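Alkyl hydroperoxide reductase, C subunit (Enterococcus faecalis, PDB 5Y63) probably reduces hydrogen peroxide and organic hydroperoxides to water and alcohols as a thiol-dependent peroxiredoxin, protecting the cell against oxidative stress. Local coordinates at residues Leu19-Cys24 with Val35-Ile40. Numbering follows the deposited sequence.
Sequences LFDFEC and VSTEDI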
ATOM      1  N   LEU A  19       0.290 -27.154  20.694  1.00 59.25           N
ATOM      2  CA  LEU A  19      -0.185 -26.178  21.674  1.00 59.17           C
ATOM      3  C   LEU A  19       0.779 -24.999  21.751  1.00 59.45           C
ATOM      4  O   LEU A  19       1.993 -25.184  21.837  1.00 60.93           O
ATOM      5  CB  LEU A  19      -0.307 -26.801  23.067  1.00 59.86           C
ATOM      6  CG  LEU A  19      -1.387 -27.853  23.309  1.00 60.30           C
ATOM      7  CD1 LEU A  19      -1.297 -28.353  24.744  1.00 60.90           C
ATOM      8  CD2 LEU A  19      -2.777 -27.304  23.027  1.00 59.98           C
ATOM      9  N   PHE A  20       0.228 -23.792  21.710  1.00 58.19           N
ATOM     10  CA  PHE A  20       1.000 -22.572  21.952  1.00 58.72           C
ATOM     11  C   PHE A  20       1.507 -22.486  23.399  1.00 59.03           C
ATOM     12  O   PHE A  20       0.997 -23.167  24.294  1.00 57.18           O
ATOM     13  CB  PHE A  20       0.178 -21.324  21.581  1.00 58.19           C
ATOM     14  CG  PHE A  20      -0.865 -20.923  22.607  1.00 57.33           C
ATOM     15  CD1 PHE A  20      -1.924 -21.766  22.934  1.00 56.25           C
ATOM     16  CD2 PHE A  20      -0.805 -19.674  23.213  1.00 57.75           C
ATOM     17  CE1 PHE A  20      -2.880 -21.383  23.860  1.00 55.52           C
ATOM     18  CE2 PHE A  20      -1.763 -19.286  24.137  1.00 57.14           C
ATOM     19  CZ  PHE A  20      -2.801 -20.141  24.462  1.00 55.85           C
ATOM     20  N   ASP A  21       2.529 -21.660  23.610  1.00 60.71           N
ATOM     21  CA  ASP A  21       3.060 -21.417  24.948  1.00 61.65           C
ATOM     22  C   ASP A  21       2.069 -20.557  25.725  1.00 60.07           C
ATOM     23  O   ASP A  21       1.686 -19.479  25.274  1.00 59.50           O
ATOM     24  CB  ASP A  21       4.425 -20.724  24.880  1.00 64.10           C
ATOM     25  CG  ASP A  21       5.041 -20.495  26.256  1.00 66.32           C
ATOM     26  OD1 ASP A  21       4.637 -21.171  27.228  1.00 66.34           O
ATOM     27  OD2 ASP A  21       5.940 -19.635  26.364  1.00 69.61           O
ATOM     28  N   PHE A  22       1.652 -21.046  26.887  1.00 59.28           N
ATOM     29  CA  PHE A  22       0.686 -20.335  27.713  1.00 58.51           C
ATOM     30  C   PHE A  22       0.871 -20.689  29.179  1.00 59.65           C
ATOM     31  O   PHE A  22       1.480 -21.704  29.515  1.00 59.56           O
ATOM     32  CB  PHE A  22      -0.747 -20.671  27.278  1.00 56.46           C
ATOM     33  CG  PHE A  22      -1.287 -21.941  27.878  1.00 54.83           C
ATOM     34  CD1 PHE A  22      -1.954 -21.920  29.097  1.00 54.17           C
ATOM     35  CD2 PHE A  22      -1.127 -23.159  27.227  1.00 54.25           C
ATOM     36  CE1 PHE A  22      -2.447 -23.087  29.657  1.00 53.16           C
ATOM     37  CE2 PHE A  22      -1.618 -24.329  27.785  1.00 53.18           C
ATOM     38  CZ  PHE A  22      -2.279 -24.291  29.000  1.00 52.78           C
ATOM     39  N   GLU A  23       0.328 -19.835  30.039  1.00 61.52           N
ATOM     40  CA  GLU A  23       0.270 -20.093  31.470  1.00 63.61           C
ATOM     41  C   GLU A  23      -1.018 -19.482  32.007  1.00 61.63           C
ATOM     42  O   GLU A  23      -1.416 -18.398  31.579  1.00 60.99           O
ATOM     43  CB  GLU A  23       1.494 -19.501  32.175  1.00 67.36           C
ATOM     44  CG  GLU A  23       1.678 -19.989  33.605  1.00 70.63           C
ATOM     45  CD  GLU A  23       3.056 -19.679  34.179  1.00 75.32           C
ATOM     46  OE1 GLU A  23       3.774 -18.815  33.624  1.00 77.28           O
ATOM     47  OE2 GLU A  23       3.424 -20.303  35.200  1.00 77.76           O
ATOM     48  N   CYS A  24      -1.676 -20.184  32.923  1.00 61.00           N
ATOM     49  CA  CYS A  24      -2.935 -19.703  33.491  1.00 60.29           C
ATOM     50  C   CYS A  24      -3.206 -20.278  34.875  1.00 60.29           C
ATOM     51  O   CYS A  24      -2.581 -21.253  35.293  1.00 60.18           O
ATOM     52  CB  CYS A  24      -4.097 -20.052  32.564  1.00 59.32           C
ATOM     53  SG  CYS A  24      -4.611 -21.784  32.630  1.00 58.41           S
ATOM     54  N   VAL A  35      -1.005 -23.700  35.939  1.00 68.60           N
ATOM     55  CA  VAL A  35      -0.764 -24.680  34.882  1.00 68.61           C
ATOM     56  C   VAL A  35      -0.210 -23.980  33.644  1.00 68.89           C
ATOM     57  O   VAL A  35      -0.685 -22.907  33.269  1.00 68.87           O
ATOM     58  CB  VAL A  35      -2.061 -25.427  34.502  1.00 67.33           C
ATOM     59  CG1 VAL A  35      -1.799 -26.451  33.404  1.00 67.02           C
ATOM     60  CG2 VAL A  35      -2.669 -26.100  35.726  1.00 67.25           C
ATOM     61  N   SER A  36       0.785 -24.599  33.015  1.00 70.05           N
ATOM     62  CA  SER A  36       1.391 -24.071  31.794  1.00 71.03           C
ATOM     63  C   SER A  36       1.518 -25.171  30.742  1.00 70.68           C
ATOM     64  O   SER A  36       1.162 -26.323  30.992  1.00 70.86           O
ATOM     65  CB  SER A  36       2.767 -23.470  32.102  1.00 73.24           C
ATOM     66  OG  SER A  36       3.712 -24.482  32.410  1.00 75.88           O
ATOM     67  N   THR A  37       2.030 -24.808  29.569  1.00 70.99           N
ATOM     68  CA  THR A  37       2.218 -25.754  28.465  1.00 70.40           C
ATOM     69  C   THR A  37       3.148 -26.917  28.830  1.00 71.35           C
ATOM     70  O   THR A  37       2.970 -28.032  28.338  1.00 70.46           O
ATOM     71  CB  THR A  37       2.774 -25.040  27.217  1.00 70.29           C
ATOM     72  OG1 THR A  37       2.056 -23.820  27.006  1.00 69.70           O
ATOM     73  CG2 THR A  37       2.646 -25.922  25.980  1.00 69.79           C
ATOM     74  N   GLU A  38       4.126 -26.653  29.693  1.00 73.15           N
ATOM     75  CA  GLU A  38       5.083 -27.674  30.123  1.00 74.36           C
ATOM     76  C   GLU A  38       4.407 -28.758  30.963  1.00 72.55           C
ATOM     77  O   GLU A  38       4.779 -29.929  30.892  1.00 71.47           O
ATOM     78  CB  GLU A  38       6.231 -27.050  30.925  1.00 77.45           C
ATOM     79  CG  GLU A  38       7.046 -26.006  30.167  1.00 80.02           C
ATOM     80  CD  GLU A  38       6.578 -24.578  30.410  1.00 81.21           C
ATOM     81  OE1 GLU A  38       6.437 -24.184  31.590  1.00 82.76           O
ATOM     82  OE2 GLU A  38       6.359 -23.844  29.421  1.00 80.91           O
ATOM     83  N   ASP A  39       3.408 -28.362  31.748  1.00 71.85           N
ATOM     84  CA  ASP A  39       2.686 -29.291  32.621  1.00 72.29           C
ATOM     85  C   ASP A  39       1.825 -30.289  31.839  1.00 71.11           C
ATOM     86  O   ASP A  39       1.529 -31.379  32.330  1.00 71.46           O
ATOM     87  CB  ASP A  39       1.807 -28.521  33.613  1.00 72.14           C
ATOM     88  CG  ASP A  39       2.612 -27.623  34.540  1.00 74.80           C
ATOM     89  OD1 ASP A  39       3.635 -27.055  34.098  1.00 76.92           O
ATOM     90  OD2 ASP A  39       2.215 -27.475  35.714  1.00 76.59           O
ATOM     91  N   ILE A  40       1.436 -29.910  30.623  1.00 69.37           N
ATOM     92  CA  ILE A  40       0.577 -30.736  29.780  1.00 67.74           C
ATOM     93  C   ILE A  40       1.373 -31.791  29.012  1.00 66.95           C
ATOM     94  O   ILE A  40       0.917 -32.926  28.872  1.00 67.44           O
ATOM     95  CB  ILE A  40      -0.218 -29.856  28.796  1.00 68.42           C
ATOM     96  CG1 ILE A  40      -1.090 -28.859  29.568  1.00 68.30           C
ATOM     97  CG2 ILE A  40      -1.090 -30.710  27.884  1.00 68.42           C
ATOM     98  CD1 ILE A  40      -1.426 -27.617  28.781  1.00 68.33           C
TER
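T37 hooks its side chain into the backbone of F20 to F22, where the second strand of a β-hairpin gives way to a short, weakly bonded turn of helix at 37-40. From its CB, which lies near F20 O, two branches part. The methyl CG2 also leans on F20 O and reaches L19 CB, while OG1 is set beside its own backbone N (chi1 -45°). T37 OG1 donates to a lone pair of F20 O, in the carbonyl plane, at 3.0 Å. F22 N gives its hydrogen to T37 OG1 at 2.8 Å. Threonine suits the place because one hydroxyl can serve both a carbonyl and an N-H. T37 N bonds to F22 O at 3.2 Å and lies over one face of the F22 ring, offset toward the rim. The flat, buried ring also takes I40 CD1 at its edge, against CZ and CE2; the two side chains cross at about a right angle. L19 CD1 rests on I40 CG2 at 3.9 Å, their branches suiting continuous apolar contact. C24 N bonds to V35 O at 2.9 Å. F22 and L19 lean on helix 114-119, L19 and I40 on strand 44-49, anchoring the hairpin's ends; its strand 23-28 also pairs with 107-109 in the thioredoxin-like sheet.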